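Local coordinates for protein alpha-1,2-mannosidase (Bacteroides thetaiotaomicron, PDB 2WW2) that hydrolyses alpha-mannosidic linkages as a calcium-dependent, inverting glycoside hydrolase of family GH92 from a human gut symbiont, at residues Tyr453-Ile458 and Asp472-Lys477; Pro479-Leu484 and Val526-Glu531; Gly78-Met83 and Gly167-Asn172. All blocks are in the same frame, centred on the assembly; numbering follows the deposited sequence.

Contact 1 (Tyr453-Ile458 and Asp472-Lys477)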
loop_
_atom_site.group_PDB
_atom_site.type_symbol
_atom_site.label_atom_id
_atom_site.label_comp_id
_atom_site.label_asym_id
_atom_site.label_seq_id
_atom_site.Cartn_x
_atom_site.Cartn_y
_atom_site.Cartn_z
ATOM N N TYR A 453 0.257 -14.634 29.748
ATOM C CA TYR A 453 -1.177 -14.873 29.937
ATOM C C TYR A 453 -1.469 -16.229 30.605
ATOM O O TYR A 453 -2.286 -16.321 31.549
ATOM C CB TYR A 453 -1.904 -14.793 28.584
ATOM C CG TYR A 453 -3.336 -15.320 28.650
ATOM C CD1 TYR A 453 -4.306 -14.666 29.396
ATOM C CD2 TYR A 453 -3.705 -16.488 27.964
ATOM C CE1 TYR A 453 -5.614 -15.149 29.454
ATOM C CE2 TYR A 453 -4.995 -16.976 28.025
ATOM C CZ TYR A 453 -5.946 -16.301 28.760
ATOM O OH TYR A 453 -7.220 -16.790 28.833
ATOM N N ALA A 454 -0.823 -17.285 30.120
ATOM C CA ALA A 454 -1.049 -18.605 30.698
ATOM C C ALA A 454 -0.583 -18.605 32.152
ATOM O O ALA A 454 -1.195 -19.231 33.013
ATOM C CB ALA A 454 -0.294 -19.693 29.900
ATOM N N ASP A 455 0.510 -17.908 32.427
ATOM C CA ASP A 455 0.996 -17.855 33.793
ATOM C C ASP A 455 0.014 -17.092 34.692
ATOM O O ASP A 455 -0.200 -17.463 35.854
ATOM C CB ASP A 455 2.400 -17.238 33.837
ATOM C CG ASP A 455 3.448 -18.156 33.239
ATOM O OD1 ASP A 455 3.224 -19.399 33.258
ATOM O OD2 ASP A 455 4.500 -17.654 32.767
ATOM N N TRP A 456 -0.570 -16.018 34.171
ATOM C CA TRP A 456 -1.641 -15.334 34.909
ATOM C C TRP A 456 -2.795 -16.325 35.191
ATOM O O TRP A 456 -3.312 -16.388 36.316
ATOM C CB TRP A 456 -2.112 -14.077 34.147
ATOM C CG TRP A 456 -3.328 -13.446 34.742
ATOM C CD1 TRP A 456 -3.372 -12.482 35.716
ATOM C CD2 TRP A 456 -4.685 -13.747 34.413
ATOM N NE1 TRP A 456 -4.683 -12.165 36.014
ATOM C CE2 TRP A 456 -5.506 -12.923 35.218
ATOM C CE3 TRP A 456 -5.287 -14.618 33.499
ATOM C CZ2 TRP A 456 -6.896 -12.959 35.150
ATOM C CZ3 TRP A 456 -6.669 -14.651 33.426
ATOM C CH2 TRP A 456 -7.460 -13.833 34.256
ATOM N N CYS A 457 -3.187 -17.130 34.198
ATOM C CA CYS A 457 -4.269 -18.117 34.439
ATOM C C CYS A 457 -3.900 -19.087 35.566
ATOM O O CYS A 457 -4.731 -19.415 36.412
ATOM C CB CYS A 457 -4.579 -18.947 33.189
ATOM S SG CYS A 457 -5.341 -18.021 31.875
ATOM N N ILE A 458 -2.656 -19.564 35.565
ATOM C CA ILE A 458 -2.233 -20.517 36.596
ATOM C C ILE A 458 -2.220 -19.857 37.967
ATOM O O ILE A 458 -2.603 -20.481 38.970
ATOM C CB ILE A 458 -0.858 -21.155 36.278
ATOM C CG1 ILE A 458 -1.000 -22.051 35.039
ATOM C CG2 ILE A 458 -0.321 -21.957 37.495
ATOM C CD1 ILE A 458 0.373 -22.491 34.440
ATOM N N ASP A 472 1.470 -16.561 44.009
ATOM C CA ASP A 472 2.424 -15.453 43.953
ATOM C C ASP A 472 3.606 -15.758 43.014
ATOM O O ASP A 472 4.081 -14.876 42.309
ATOM C CB ASP A 472 2.900 -15.061 45.369
ATOM C CG ASP A 472 1.747 -14.571 46.269
ATOM O OD1 ASP A 472 0.657 -14.217 45.759
ATOM O OD2 ASP A 472 1.928 -14.541 47.492
ATOM N N GLN A 473 4.067 -17.004 42.970
ATOM C CA GLN A 473 5.122 -17.366 42.005
ATOM C C GLN A 473 4.683 -17.044 40.573
ATOM O O GLN A 473 5.468 -16.560 39.752
ATOM C CB GLN A 473 5.455 -18.849 42.071
ATOM C CG GLN A 473 6.323 -19.266 43.236
ATOM C CD GLN A 473 6.403 -20.773 43.336
ATOM O OE1 GLN A 473 6.130 -21.354 44.388
ATOM N NE2 GLN A 473 6.738 -21.417 42.231
ATOM N N TYR A 474 3.425 -17.344 40.271
ATOM C CA TYR A 474 2.937 -17.191 38.918
ATOM C C TYR A 474 2.496 -15.768 38.603
ATOM O O TYR A 474 2.677 -15.304 37.478
ATOM C CB TYR A 474 1.865 -18.254 38.585
ATOM C CG TYR A 474 2.512 -19.541 38.125
ATOM C CD1 TYR A 474 2.726 -19.782 36.770
ATOM C CD2 TYR A 474 2.955 -20.496 39.045
ATOM C CE1 TYR A 474 3.351 -20.936 36.335
ATOM C CE2 TYR A 474 3.590 -21.654 38.616
ATOM C CZ TYR A 474 3.790 -21.856 37.262
ATOM O OH TYR A 474 4.400 -23.002 36.822
ATOM N N TYR A 475 1.933 -15.073 39.589
ATOM C CA TYR A 475 1.596 -13.666 39.422
ATOM C C TYR A 475 2.851 -12.849 39.107
ATOM O O TYR A 475 2.785 -11.853 38.383
ATOM C CB TYR A 475 0.884 -13.109 40.668
ATOM C CG TYR A 475 -0.613 -13.399 40.708
ATOM C CD1 TYR A 475 -1.427 -13.069 39.630
ATOM C CD2 TYR A 475 -1.212 -13.954 41.842
ATOM C CE1 TYR A 475 -2.793 -13.301 39.664
ATOM C CE2 TYR A 475 -2.579 -14.201 41.884
ATOM C CZ TYR A 475 -3.361 -13.862 40.801
ATOM O OH TYR A 475 -4.713 -14.102 40.817
ATOM N N GLN A 476 3.996 -13.294 39.618
ATOM C CA GLN A 476 5.259 -12.622 39.305
ATOM C C GLN A 476 5.593 -12.681 37.820
ATOM O O GLN A 476 6.358 -11.857 37.329
ATOM C CB GLN A 476 6.418 -13.198 40.127
ATOM N N LYS A 477 5.020 -13.636 37.089
ATOM C CA LYS A 477 5.309 -13.751 35.658
ATOM C C LYS A 477 4.246 -13.081 34.776
ATOM O O LYS A 477 4.486 -12.810 33.590
ATOM C CB LYS A 477 5.475 -15.222 35.264
ATOM C CG LYS A 477 6.473 -16.007 36.128
ATOM C CD LYS A 477 6.428 -17.496 35.724
ATOM C CE LYS A 477 7.140 -18.401 36.732
ATOM N NZ LYS A 477 7.444 -19.722 36.117
HETATM O O HOH W 1 5.764 -20.646 34.147
#
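In the helical catalytic domain of this GH92 enzyme, helices 444-465 and 468-475 follow one another as a helical hairpin, and Asp455, Ile458 and Tyr474 form the centre of their interface. The backbones come close, with Asp455 CA 5.5 Å from Tyr474 CA. Ile458 lays its CG2 methyl over the middle of the Tyr474 ring, 3.7 Å from the centroid and 8° off the normal, a CH-pi contact. With CG1 beside its own backbone N (chi1 -67°), the beta-branched residue also sets CD1 near Tyr474 CE1, so both branches meet the one ring. Asp455 comes to that ring from its rim: OD1 lies in the ring plane, 3.4 Å from Tyr474 CE1, where the aromatic hydrogens carry slight positive charge. Its other oxygen, OD2, rests against the methylenes of Lys477, 3.5 Å from Lys477 CD. The extended lysine chain carries NZ past the carboxylate, and a water joins the two, giving a hydrogen to Asp455 OD1 at 3.0 Å and accepting one from Lys477 NZ at 2.7 Å, while NZ also forms a salt bridge with Asp431. Farther along, Trp456 CD1 packs against the edge of the Tyr475 ring. The carboxylate of Asp455 is buried, yet Arg424 forms a salt bridge to OD1 and Tyr430 OH a hydrogen bond to OD2; with Lys477 one water away, this setting is likely to favour its charged form.

Contact 2 (Pro479-Leu484 and Val526-Glu531)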
loop_
_atom_site.group_PDB
_atom_site.type_symbol
_atom_site.label_atom_id
_atom_site.label_comp_id
_atom_site.label_asym_id
_atom_site.label_seq_id
_atom_site.Cartn_x
_atom_site.Cartn_y
_atom_site.Cartn_z
ATOM N N PRO A 479 3.237 -10.091 34.508
ATOM C CA PRO A 479 3.657 -8.863 33.829
ATOM C C PRO A 479 4.857 -9.032 32.881
ATOM O O PRO A 479 5.460 -8.038 32.499
ATOM C CB PRO A 479 4.056 -7.918 34.990
ATOM C CG PRO A 479 4.057 -8.764 36.243
ATOM C CD PRO A 479 3.767 -10.190 35.881
ATOM N N ASN A 480 5.212 -10.264 32.523
ATOM C CA ASN A 480 6.399 -10.488 31.700
ATOM C C ASN A 480 6.250 -9.841 30.320
ATOM O O ASN A 480 7.247 -9.607 29.649
ATOM C CB ASN A 480 6.733 -11.977 31.553
ATOM C CG ASN A 480 7.598 -12.503 32.696
ATOM O OD1 ASN A 480 8.165 -11.726 33.471
ATOM N ND2 ASN A 480 7.719 -13.826 32.792
ATOM N N TYR A 481 5.016 -9.555 29.900
ATOM C CA TYR A 481 4.818 -8.817 28.648
ATOM C C TYR A 481 5.604 -7.506 28.646
ATOM O O TYR A 481 6.056 -7.026 27.584
ATOM C CB TYR A 481 3.331 -8.533 28.374
ATOM C CG TYR A 481 2.669 -7.608 29.370
ATOM C CD1 TYR A 481 2.689 -6.235 29.181
ATOM C CD2 TYR A 481 2.027 -8.109 30.501
ATOM C CE1 TYR A 481 2.086 -5.379 30.088
ATOM C CE2 TYR A 481 1.416 -7.256 31.429
ATOM C CZ TYR A 481 1.458 -5.894 31.212
ATOM O OH TYR A 481 0.866 -5.034 32.104
ATOM N N ARG A 482 5.739 -6.898 29.821
ATOM C CA ARG A 482 6.457 -5.623 29.907
ATOM C C ARG A 482 7.919 -5.729 29.480
ATOM O O ARG A 482 8.545 -4.733 29.119
ATOM C CB ARG A 482 6.384 -5.042 31.327
ATOM C CG ARG A 482 4.967 -4.792 31.857
ATOM C CD ARG A 482 5.075 -4.129 33.242
ATOM N NE ARG A 482 3.812 -3.984 33.971
ATOM C CZ ARG A 482 2.930 -2.985 33.817
ATOM N NH1 ARG A 482 3.118 -2.019 32.917
ATOM N NH2 ARG A 482 1.835 -2.954 34.577
ATOM N N ASN A 483 8.477 -6.929 29.550
ATOM C CA ASN A 483 9.888 -7.104 29.319
ATOM C C ASN A 483 10.238 -6.984 27.839
ATOM O O ASN A 483 11.411 -6.883 27.486
ATOM C CB ASN A 483 10.352 -8.465 29.857
ATOM C CG ASN A 483 10.337 -8.528 31.369
ATOM O OD1 ASN A 483 10.602 -7.530 32.038
ATOM N ND2 ASN A 483 10.026 -9.698 31.920
ATOM N N LEU A 484 9.228 -6.996 26.970
ATOM C CA LEU A 484 9.494 -6.872 25.535
ATOM C C LEU A 484 8.947 -5.591 24.897
ATOM O O LEU A 484 9.075 -5.377 23.692
ATOM C CB LEU A 484 8.989 -8.112 24.777
ATOM C CG LEU A 484 9.751 -9.393 25.140
ATOM C CD1 LEU A 484 9.182 -10.599 24.379
ATOM C CD2 LEU A 484 11.246 -9.242 24.894
ATOM N N VAL A 526 -2.338 -8.407 25.434
ATOM C CA VAL A 526 -2.235 -8.309 26.888
ATOM C C VAL A 526 -3.657 -8.229 27.444
ATOM O O VAL A 526 -4.053 -7.235 28.036
ATOM C CB VAL A 526 -1.418 -7.062 27.318
ATOM C CG1 VAL A 526 -1.065 -7.119 28.822
ATOM C CG2 VAL A 526 -0.132 -6.962 26.487
ATOM N N PHE A 527 -4.437 -9.273 27.248
ATOM C CA PHE A 527 -5.836 -9.179 27.639
ATOM C C PHE A 527 -6.090 -9.401 29.128
ATOM O O PHE A 527 -7.166 -9.102 29.601
ATOM C CB PHE A 527 -6.733 -10.073 26.776
ATOM C CG PHE A 527 -6.001 -11.172 26.086
ATOM C CD1 PHE A 527 -5.835 -12.398 26.710
ATOM C CD2 PHE A 527 -5.482 -10.980 24.821
ATOM C CE1 PHE A 527 -5.158 -13.417 26.076
ATOM C CE2 PHE A 527 -4.788 -12.015 24.168
ATOM C CZ PHE A 527 -4.639 -13.227 24.808
ATOM N N HIS A 528 -5.100 -9.914 29.853
ATOM C CA HIS A 528 -5.199 -9.993 31.310
ATOM C C HIS A 528 -4.808 -8.672 31.991
ATOM O O HIS A 528 -4.957 -8.519 33.217
ATOM C CB HIS A 528 -4.359 -11.158 31.854
ATOM C CG HIS A 528 -2.890 -11.034 31.582
ATOM N ND1 HIS A 528 -2.354 -11.088 30.311
ATOM C CD2 HIS A 528 -1.839 -10.891 32.429
ATOM C CE1 HIS A 528 -1.039 -10.967 30.383
ATOM N NE2 HIS A 528 -0.699 -10.837 31.660
ATOM N N ASP A 529 -4.334 -7.701 31.210
ATOM C CA ASP A 529 -3.886 -6.437 31.809
ATOM C C ASP A 529 -3.968 -5.219 30.867
ATOM O O ASP A 529 -2.966 -4.562 30.612
ATOM C CB ASP A 529 -2.449 -6.598 32.331
ATOM C CG ASP A 529 -2.103 -5.595 33.422
ATOM O OD1 ASP A 529 -2.987 -4.789 33.814
ATOM O OD2 ASP A 529 -0.943 -5.620 33.900
ATOM N N PRO A 530 -5.165 -4.909 30.348
ATOM C CA PRO A 530 -5.264 -3.720 29.505
ATOM C C PRO A 530 -4.756 -2.449 30.210
ATOM O O PRO A 530 -4.153 -1.599 29.565
ATOM C CB PRO A 530 -6.765 -3.621 29.217
ATOM C CG PRO A 530 -7.250 -5.056 29.291
ATOM C CD PRO A 530 -6.436 -5.644 30.440
ATOM N N GLU A 531 -5.003 -2.314 31.518
ATOM C CA GLU A 531 -4.546 -1.125 32.229
ATOM C C GLU A 531 -3.016 -1.074 32.235
ATOM O O GLU A 531 -2.421 -0.012 32.039
ATOM C CB GLU A 531 -5.110 -1.082 33.659
ATOM C CG GLU A 531 -4.692 0.139 34.478
ATOM C CD GLU A 531 -5.210 1.468 33.908
ATOM O OE1 GLU A 531 -6.251 1.489 33.203
ATOM O OE2 GLU A 531 -4.570 2.503 34.187
#
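Tyr481 gives up more surface than any other residue here, and Val526 and Asp529 take hold of different parts of its side chain. Val526 CG1 stands over the centre of the phenol ring, 3.5 Å from the centroid and 6° off the normal, in a CH-pi contact. That methyl is anti to the valine's backbone N (chi1 -168°), which directs it at the ring, while CG2 reaches only the rim near CD1. On the opposite face Arg482 CG covers part of the ring, so the aromatic plane is sandwiched between aliphatic carbons. At the polar end Tyr481 OH donates to Asp529 OD2 over 2.6 Å, a short bond that meets the oxygen from above the carboxylate plane, 56° out of it. Tyrosine suits the place because it offers both a flat apolar face and a donor. Arg482 adds charge to the same oxygen: NH2 is 3.9 Å from Asp529 OD2, a long salt bridge resting on charge alone, since the oxygen stands far from the guanidinium plane, and Glu535 is a second partner of that nitrogen. Asp529 is also the N-cap of helix 530-537, its OD1 accepting from Gly532 N, and thus ties the helix start to the tyrosine. The 3-10 turn 480-483, between helix 468-475 and strand 485-486, is thereby packed against this capped helix, where Leu536 touches Tyr481, and against helix 444-465 through Leu449.

Contact 3 (Gly78-Met83 and Gly167-Asn172)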
loop_
_atom_site.group_PDB
_atom_site.type_symbol
_atom_site.label_atom_id
_atom_site.label_comp_id
_atom_site.label_asym_id
_atom_site.label_seq_id
_atom_site.Cartn_x
_atom_site.Cartn_y
_atom_site.Cartn_z
ATOM N N GLY A 78 -8.459 -41.161 9.486
ATOM C CA GLY A 78 -9.590 -42.079 9.672
ATOM C C GLY A 78 -10.670 -41.796 8.654
ATOM O O GLY A 78 -11.835 -41.730 9.012
ATOM N N THR A 79 -10.282 -41.626 7.393
ATOM C CA THR A 79 -11.217 -41.169 6.349
ATOM C C THR A 79 -11.401 -42.218 5.248
ATOM O O THR A 79 -10.447 -42.910 4.866
ATOM C CB THR A 79 -10.771 -39.777 5.752
ATOM O OG1 THR A 79 -11.740 -39.299 4.814
ATOM C CG2 THR A 79 -9.401 -39.845 5.067
ATOM N N PHE A 80 -12.642 -42.351 4.767
ATOM C CA PHE A 80 -12.947 -43.180 3.610
ATOM C C PHE A 80 -14.047 -42.467 2.836
ATOM O O PHE A 80 -14.583 -41.455 3.324
ATOM C CB PHE A 80 -13.343 -44.616 4.025
ATOM C CG PHE A 80 -14.689 -44.737 4.680
ATOM C CD1 PHE A 80 -15.815 -45.042 3.926
ATOM C CD2 PHE A 80 -14.832 -44.605 6.060
ATOM C CE1 PHE A 80 -17.070 -45.171 4.524
ATOM C CE2 PHE A 80 -16.101 -44.739 6.657
ATOM C CZ PHE A 80 -17.212 -45.011 5.886
ATOM N N SER A 81 -14.357 -42.910 1.620
ATOM C CA SER A 81 -15.429 -42.226 0.881
ATOM C C SER A 81 -16.352 -43.221 0.216
ATOM O O SER A 81 -15.998 -44.382 0.007
ATOM C CB SER A 81 -14.889 -41.249 -0.179
ATOM O OG SER A 81 -14.270 -41.947 -1.253
ATOM N N ILE A 82 -17.529 -42.733 -0.144
ATOM C CA ILE A 82 -18.515 -43.525 -0.844
ATOM C C ILE A 82 -18.923 -42.669 -2.052
ATOM O O ILE A 82 -19.108 -41.469 -1.909
ATOM C CB ILE A 82 -19.748 -43.743 0.061
ATOM C CG1 ILE A 82 -19.429 -44.731 1.189
ATOM C CG2 ILE A 82 -20.938 -44.225 -0.745
ATOM C CD1 ILE A 82 -20.475 -44.716 2.309
ATOM N N MET A 83 -19.022 -43.274 -3.235
ATOM C CA MET A 83 -19.342 -42.521 -4.440
ATOM C C MET A 83 -20.279 -43.320 -5.338
ATOM O O MET A 83 -19.888 -44.312 -5.940
ATOM C CB MET A 83 -18.060 -42.152 -5.216
ATOM C CG MET A 83 -18.339 -41.277 -6.426
ATOM S SD MET A 83 -19.182 -39.729 -5.974
ATOM C CE MET A 83 -19.159 -38.918 -7.565
ATOM N N GLY A 167 -14.450 -52.493 6.385
ATOM C CA GLY A 167 -13.064 -52.187 6.038
ATOM C C GLY A 167 -12.329 -51.436 7.123
ATOM O O GLY A 167 -12.892 -51.131 8.189
ATOM N N ALA A 168 -11.068 -51.135 6.859
ATOM C CA ALA A 168 -10.306 -50.339 7.796
ATOM C C ALA A 168 -9.547 -49.306 7.005
ATOM O O ALA A 168 -8.966 -49.617 5.959
ATOM C CB ALA A 168 -9.346 -51.216 8.599
ATOM N N THR A 169 -9.575 -48.065 7.478
ATOM C CA THR A 169 -8.775 -47.024 6.859
ATOM C C THR A 169 -7.753 -46.560 7.879
ATOM O O THR A 169 -8.081 -46.372 9.050
ATOM C CB THR A 169 -9.652 -45.849 6.369
ATOM O OG1 THR A 169 -8.801 -44.763 5.993
ATOM C CG2 THR A 169 -10.643 -45.385 7.465
ATOM N N ARG A 170 -6.510 -46.384 7.446
ATOM C CA ARG A 170 -5.446 -46.001 8.370
ATOM C C ARG A 170 -4.742 -44.695 7.976
ATOM O O ARG A 170 -3.818 -44.245 8.665
ATOM C CB ARG A 170 -4.434 -47.149 8.487
ATOM C CG ARG A 170 -5.046 -48.396 9.090
ATOM C CD ARG A 170 -4.008 -49.532 9.259
ATOM N NE ARG A 170 -4.655 -50.740 9.759
ATOM C CZ ARG A 170 -5.327 -51.595 8.989
ATOM N NH1 ARG A 170 -5.434 -51.385 7.681
ATOM N NH2 ARG A 170 -5.891 -52.670 9.526
ATOM N N TYR A 171 -5.176 -44.094 6.871
ATOM C CA TYR A 171 -4.600 -42.836 6.429
ATOM C C TYR A 171 -4.589 -41.827 7.572
ATOM O O TYR A 171 -5.558 -41.722 8.339
ATOM C CB TYR A 171 -5.390 -42.258 5.254
ATOM C CG TYR A 171 -4.940 -40.864 4.844
ATOM C CD1 TYR A 171 -3.869 -40.682 3.974
ATOM C CD2 TYR A 171 -5.595 -39.729 5.326
ATOM C CE1 TYR A 171 -3.464 -39.399 3.596
ATOM C CE2 TYR A 171 -5.196 -38.442 4.962
ATOM C CZ TYR A 171 -4.135 -38.295 4.084
ATOM O OH TYR A 171 -3.748 -37.044 3.723
ATOM N N ASN A 172 -3.489 -41.091 7.691
ATOM C CA ASN A 172 -3.399 -40.051 8.717
ATOM C C ASN A 172 -2.251 -39.106 8.380
ATOM O O ASN A 172 -1.444 -39.382 7.477
ATOM C CB ASN A 172 -3.178 -40.657 10.117
ATOM C CG ASN A 172 -1.849 -41.352 10.245
ATOM O OD1 ASN A 172 -0.845 -40.734 10.611
ATOM N ND2 ASN A 172 -1.828 -42.656 9.974
#
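Thr169 and Gly78 supply the two hydrogen bonds of this contact, which joins the turn before strand 80-86 to the end of strand 164-169. Thr169 OG1 donates to Thr79 O at 2.7 Å, reaching it from above the carbonyl plane, 38° out of it. Holding OG1 anti to the backbone N (chi1 170°) also brings the threonine methyl to Gly78. Gly78 N gives a backbone bond to Tyr171 O at 3.2 Å. Glycine suits this point because its phi is positive (55°). Apolar contacts fill in around these bonds. The Thr169 methyl, CG2, lies 3.8 Å from Gly78 C, and Thr79 CG2 touches Tyr171 CD2 at the same separation, these two side chains running side by side in one direction. A valine at Thr169 would probably leave Thr79 O without the hydroxyl that now donates to it. Asn172 ND2 donates to Arg170 O at 2.9 Å within the loop after the strand. Beyond this junction, strand 80-86 runs between strands 60-67 and 143-148, and strand 164-169 pairs with 154-159 and 182-188; Phe80 stacks on Phe184 of strand 182-188, a further link between the two groups of strands in the N-terminal domain.

Overall arrangement
All three contacts are largely buried, but they belong to two regions. Contacts 1 and 2 adjoin in the catalytic domain, their centres about 11 Å apart: Trp456 CB meets His528 CD2 at 3.6 Å, and Tyr453 packs edge-to-face on Phe527, so helix 444-465 serves both. Contact 3 lies in the all-beta N-terminal domain, its centre about 44 and 46 Å from those of contacts 1 and 2. The chemistry follows the fold. In both contacts of the catalytic domain a methyl covers a tyrosine face and an aspartate lies at the ring's edge; in contact 1 water links it to a lysine, in contact 2 it accepts from the phenol. Contact 3 instead relies on backbone carbonyls as acceptors.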